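Thioesterase domain-containing protein (Pseudomonas aeruginosa, PDB 1ZKI) is a hotdog-fold thioesterase that probably hydrolyses acyl-CoA thioesters. Local coordinates at residues D59-L64 with C96-L101; L64-S69 with L108-E113. All blocks are in the same frame, centred on the assembly; numbering follows the deposited sequence.

Contact 1: D59-L64 with C96-L101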
loop_
_atom_site.group_PDB
_atom_site.type_symbol
_atom_site.label_atom_id
_atom_site.label_comp_id
_atom_site.label_asym_id
_atom_site.label_seq_id
_atom_site.Cartn_x
_atom_site.Cartn_y
_atom_site.Cartn_z
ATOM N N ASP A 59 -8.846 -9.198 -1.884
ATOM C CA ASP A 59 -9.034 -9.233 -3.344
ATOM C C ASP A 59 -10.494 -8.912 -3.720
ATOM O O ASP A 59 -10.769 -8.128 -4.650
ATOM C CB ASP A 59 -8.607 -10.598 -3.893
ATOM C CG ASP A 59 -8.803 -10.700 -5.394
ATOM O OD1 ASP A 59 -8.165 -9.933 -6.149
ATOM O OD2 ASP A 59 -9.643 -11.503 -5.813
ATOM N N VAL A 60 -11.439 -9.497 -2.986
ATOM C CA VAL A 60 -12.851 -9.242 -3.250
ATOM C C VAL A 60 -13.226 -7.778 -3.013
ATOM O O VAL A 60 -13.922 -7.178 -3.832
ATOM C CB VAL A 60 -13.753 -10.209 -2.468
ATOM C CG1 VAL A 60 -15.216 -9.762 -2.507
ATOM C CG2 VAL A 60 -13.592 -11.658 -3.051
ATOM N N THR A 61 -12.778 -7.221 -1.892
ATOM C CA THR A 61 -13.055 -5.815 -1.573
ATOM C C THR A 61 -12.456 -4.876 -2.632
ATOM O O THR A 61 -13.097 -3.923 -3.058
ATOM C CB THR A 61 -12.519 -5.432 -0.172
ATOM O OG1 THR A 61 -12.933 -6.425 0.777
ATOM C CG2 THR A 61 -13.099 -4.076 0.258
HETATM N N MSE A 62 -11.218 -5.151 -3.040
HETATM C CA MSE A 62 -10.581 -4.371 -4.105
HETATM C C MSE A 62 -11.364 -4.454 -5.419
HETATM O O MSE A 62 -11.545 -3.447 -6.077
HETATM C CB MSE A 62 -9.136 -4.820 -4.307
HETATM C CG MSE A 62 -8.217 -4.442 -3.170
HETATM SE SE MSE A 62 -6.447 -5.244 -3.646
HETATM C CE MSE A 62 -5.340 -4.157 -2.472
ATOM N N GLY A 63 -11.848 -5.645 -5.785
ATOM C CA GLY A 63 -12.663 -5.797 -6.997
ATOM C C GLY A 63 -13.932 -4.951 -6.955
ATOM O O GLY A 63 -14.320 -4.336 -7.957
ATOM N N LEU A 64 -14.577 -4.934 -5.790
ATOM C CA LEU A 64 -15.799 -4.163 -5.582
ATOM C C LEU A 64 -15.528 -2.657 -5.622
ATOM O O LEU A 64 -16.321 -1.889 -6.161
ATOM C CB LEU A 64 -16.454 -4.584 -4.264
ATOM C CG LEU A 64 -17.173 -5.946 -4.285
ATOM C CD1 LEU A 64 -17.743 -6.241 -2.880
ATOM C CD2 LEU A 64 -18.279 -5.977 -5.344
ATOM N N CYS A 96 -12.670 -5.153 5.776
ATOM C CA CYS A 96 -11.726 -4.665 4.779
ATOM C C CYS A 96 -12.328 -3.455 4.088
ATOM O O CYS A 96 -13.489 -3.489 3.652
ATOM C CB CYS A 96 -11.413 -5.752 3.770
ATOM S SG CYS A 96 -10.241 -5.186 2.486
ATOM N N VAL A 97 -11.549 -2.377 4.014
ATOM C CA VAL A 97 -11.925 -1.213 3.212
ATOM C C VAL A 97 -10.880 -1.046 2.110
ATOM O O VAL A 97 -9.673 -0.997 2.397
ATOM C CB VAL A 97 -12.012 0.071 4.068
ATOM C CG1 VAL A 97 -12.338 1.281 3.183
ATOM C CG2 VAL A 97 -13.062 -0.113 5.171
ATOM N N ALA A 98 -11.346 -0.981 0.861
ATOM C CA ALA A 98 -10.466 -0.807 -0.280
ATOM C C ALA A 98 -10.813 0.509 -0.968
ATOM O O ALA A 98 -11.979 0.925 -0.984
ATOM C CB ALA A 98 -10.601 -1.971 -1.260
ATOM N N ARG A 99 -9.788 1.155 -1.526
ATOM C CA ARG A 99 -9.926 2.464 -2.131
ATOM C C ARG A 99 -9.127 2.514 -3.425
ATOM O O ARG A 99 -7.923 2.237 -3.420
ATOM C CB ARG A 99 -9.393 3.515 -1.154
ATOM C CG ARG A 99 -9.632 4.947 -1.571
ATOM C CD ARG A 99 -9.192 5.904 -0.436
ATOM N NE ARG A 99 -9.897 5.583 0.812
ATOM C CZ ARG A 99 -11.099 6.053 1.163
ATOM N NH1 ARG A 99 -11.763 6.902 0.376
ATOM N NH2 ARG A 99 -11.644 5.672 2.317
ATOM N N VAL A 100 -9.792 2.861 -4.519
ATOM C CA VAL A 100 -9.109 3.087 -5.793
ATOM C C VAL A 100 -8.238 4.352 -5.682
ATOM O O VAL A 100 -8.738 5.450 -5.351
ATOM C CB VAL A 100 -10.127 3.260 -6.942
ATOM C CG1 VAL A 100 -9.415 3.549 -8.243
ATOM C CG2 VAL A 100 -11.023 1.992 -7.073
ATOM N N LEU A 101 -6.945 4.192 -5.952
ATOM C CA LEU A 101 -5.989 5.316 -5.900
ATOM C C LEU A 101 -5.814 5.960 -7.266
ATOM O O LEU A 101 -5.457 7.141 -7.371
ATOM C CB LEU A 101 -4.619 4.824 -5.438
ATOM C CG LEU A 101 -4.582 4.250 -4.019
ATOM C CD1 LEU A 101 -3.191 3.768 -3.634
ATOM C CD2 LEU A 101 -5.091 5.259 -3.021
#

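Contact 2: L64-S69 with L108-E113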
loop_
_atom_site.group_PDB
_atom_site.type_symbol
_atom_site.label_atom_id
_atom_site.label_comp_id
_atom_site.label_asym_id
_atom_site.label_seq_id
_atom_site.Cartn_x
_atom_site.Cartn_y
_atom_site.Cartn_z
ATOM N N LEU A 64 -14.577 -4.934 -5.790
ATOM C CA LEU A 64 -15.799 -4.163 -5.582
ATOM C C LEU A 64 -15.528 -2.657 -5.622
ATOM O O LEU A 64 -16.321 -1.889 -6.161
ATOM C CB LEU A 64 -16.454 -4.584 -4.264
ATOM C CG LEU A 64 -17.173 -5.946 -4.285
ATOM C CD1 LEU A 64 -17.743 -6.241 -2.880
ATOM C CD2 LEU A 64 -18.279 -5.977 -5.344
ATOM N N ALA A 65 -14.393 -2.232 -5.055
ATOM C CA ALA A 65 -13.973 -0.834 -5.163
ATOM C C ALA A 65 -13.775 -0.454 -6.629
ATOM O O ALA A 65 -14.229 0.600 -7.055
ATOM C CB ALA A 65 -12.688 -0.577 -4.357
ATOM N N CYS A 66 -13.138 -1.333 -7.407
ATOM C CA CYS A 66 -12.974 -1.086 -8.845
ATOM C C CYS A 66 -14.318 -0.966 -9.537
ATOM O O CYS A 66 -14.538 -0.038 -10.299
ATOM C CB CYS A 66 -12.144 -2.176 -9.487
ATOM S SG CYS A 66 -10.445 -1.981 -9.019
ATOM N N SER A 67 -15.224 -1.889 -9.236
ATOM C CA SER A 67 -16.557 -1.844 -9.815
ATOM C C SER A 67 -17.300 -0.562 -9.451
ATOM O O SER A 67 -18.080 -0.040 -10.256
ATOM C CB SER A 67 -17.348 -3.071 -9.386
ATOM O OG SER A 67 -16.803 -4.225 -10.006
ATOM N N SER A 68 -17.052 -0.025 -8.259
ATOM C CA SER A 68 -17.743 1.207 -7.867
ATOM C C SER A 68 -17.175 2.415 -8.606
ATOM O O SER A 68 -17.829 3.454 -8.696
ATOM C CB SER A 68 -17.679 1.415 -6.362
ATOM O OG SER A 68 -16.385 1.814 -5.967
ATOM N N SER A 69 -15.967 2.265 -9.145
ATOM C CA SER A 69 -15.309 3.310 -9.927
ATOM C C SER A 69 -15.728 3.266 -11.394
ATOM O O SER A 69 -16.157 4.288 -11.953
ATOM C CB SER A 69 -13.787 3.153 -9.819
ATOM O OG SER A 69 -13.126 4.070 -10.667
ATOM N N LEU A 108 -6.143 0.083 -13.060
ATOM C CA LEU A 108 -6.511 0.734 -11.822
ATOM C C LEU A 108 -5.546 0.284 -10.735
ATOM O O LEU A 108 -5.128 -0.870 -10.707
ATOM C CB LEU A 108 -7.947 0.403 -11.402
ATOM C CG LEU A 108 -9.121 0.620 -12.360
ATOM C CD1 LEU A 108 -9.445 -0.682 -13.094
ATOM C CD2 LEU A 108 -10.333 1.113 -11.596
ATOM N N VAL A 109 -5.183 1.209 -9.854
ATOM C CA VAL A 109 -4.401 0.881 -8.674
ATOM C C VAL A 109 -5.300 1.037 -7.455
ATOM O O VAL A 109 -6.027 2.048 -7.320
ATOM C CB VAL A 109 -3.180 1.792 -8.535
ATOM C CG1 VAL A 109 -2.316 1.367 -7.339
ATOM C CG2 VAL A 109 -2.361 1.776 -9.832
ATOM N N VAL A 110 -5.235 0.054 -6.565
ATOM C CA VAL A 110 -6.135 0.004 -5.409
ATOM C C VAL A 110 -5.344 -0.363 -4.165
ATOM O O VAL A 110 -4.390 -1.153 -4.256
ATOM C CB VAL A 110 -7.265 -1.066 -5.603
ATOM C CG1 VAL A 110 -8.332 -0.955 -4.505
ATOM C CG2 VAL A 110 -7.909 -0.942 -6.967
ATOM N N GLU A 111 -5.685 0.250 -3.024
ATOM C CA GLU A 111 -5.099 -0.157 -1.750
ATOM C C GLU A 111 -6.211 -0.674 -0.860
ATOM O O GLU A 111 -7.391 -0.400 -1.121
ATOM C CB GLU A 111 -4.360 1.001 -1.065
ATOM C CG GLU A 111 -5.263 2.123 -0.584
ATOM C CD GLU A 111 -4.538 3.155 0.317
ATOM O OE1 GLU A 111 -3.401 2.891 0.767
ATOM O OE2 GLU A 111 -5.122 4.226 0.574
ATOM N N ALA A 112 -5.854 -1.429 0.175
ATOM C CA ALA A 112 -6.869 -1.931 1.106
ATOM C C ALA A 112 -6.259 -2.176 2.467
ATOM O O ALA A 112 -5.053 -2.407 2.580
ATOM C CB ALA A 112 -7.540 -3.202 0.570
ATOM N N GLU A 113 -7.081 -2.074 3.507
ATOM C CA GLU A 113 -6.653 -2.421 4.849
ATOM C C GLU A 113 -7.712 -3.312 5.475
ATOM O O GLU A 113 -8.907 -3.187 5.164
ATOM C CB GLU A 113 -6.408 -1.178 5.724
ATOM C CG GLU A 113 -7.621 -0.320 5.927
ATOM C CD GLU A 113 -7.421 0.746 7.009
ATOM O OE1 GLU A 113 -8.439 1.299 7.477
ATOM O OE2 GLU A 113 -6.263 1.003 7.403
#

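Contact 1: D59-L64 with C96-L101
Thr61 points its side chain from helix 51-70 at Cys96 and Ala98 of strand 93-103. Its CB already touches the strand, 3.5 Å from Cys96 SG. From there the side chain forks. The hydroxyl branch, OG1, reaches Cys96 SG at 3.4 Å and lies equally near that residue's CB; its hydrogen bond, however, is made within the helix, to the carbonyl O of Leu57 one turn earlier. The methyl branch, CG2, runs out toward the strand because it is anti to the backbone N (OG1 at chi1 -48°). It ends 3.6 Å from Ala98 CB and 3.5 Å from the carbonyl O of Cys96. On the strand side, Cys96 swings SG anti to its own backbone N, chi1 180°, which brings the sulfur alongside Thr61.

Ala98 is the other meeting point. Its methyl group lies 3.6 Å from Thr61 O and 3.7 Å from Met62 N, so this methyl rests against the helix backbone. Met62, present as selenomethionine, meets Ala98 CB chiefly with its CG, at 3.9 Å; the side chain also packs on Val110 and Ala112 of strand 107-116, its far methyl against Ala112. With small residues at the interface, the two axes approach to 7.2 Å and cross at -40°. This is the central helix of the hotdog fold resting on its sheet. The chemistry is van der Waals packing, with the one hydroxyl at the interface satisfied by its own helix, so the fit depends on shape and not on polar pairing across it.

Contact 2: L64-S69 with L108-E113
Cys66 and Val110 make the tight end of this contact: SG comes within 3.4 Å of Val110 CG2. The sulfur is anti to its own carbonyl carbon (chi1 -73°), which carries it from the helix toward the strand. Val110 meets it with the methyl that lies beside its backbone N, while its other methyl, CG1, faces Ala65 CB at a looser 4.4 Å. Leu108 flanks the same sulfur with one branch, CD2 standing 4.0 Å from Cys66 SG.

Toward the helix end the fit slackens. There Ser69, partly exposed, brings OG only to 4.2 Å from Leu108 CD2, a glancing touch of a hydroxyl on a methyl.

The axes stay 9.6 Å apart, so larger side chains on the strand bridge the distance to small helix residues. Around this layer, Phe128 of strand 119-130 also packs on Cys66, and Ala103 of strand 93-103 touches both Ser69 and Leu108. Helix 51-70 thus lies across the sheet.

In the fold
Contacts 1 and 2 sit side by side on helix 51-70, their centres about 4 Å apart, and their helix segments meet at Leu64. Along the chain the order is 59-64, 64-69, 96-101, 108-113, so their segments alternate. The two strands, 93-103 and 107-116, follow each other in sequence and are antiparallel neighbours in one sheet; probable hydrogen bonds join Leu101 N to Val109 O and Arg99 N to Glu111 O. Successive turns of one helix pack across two adjacent strands, and the two sets of contacts overlap at Met62 and Ala65. This is the hotdog layout, a long helix wrapped by a curved antiparallel sheet, and both contacts belong to its buried interior.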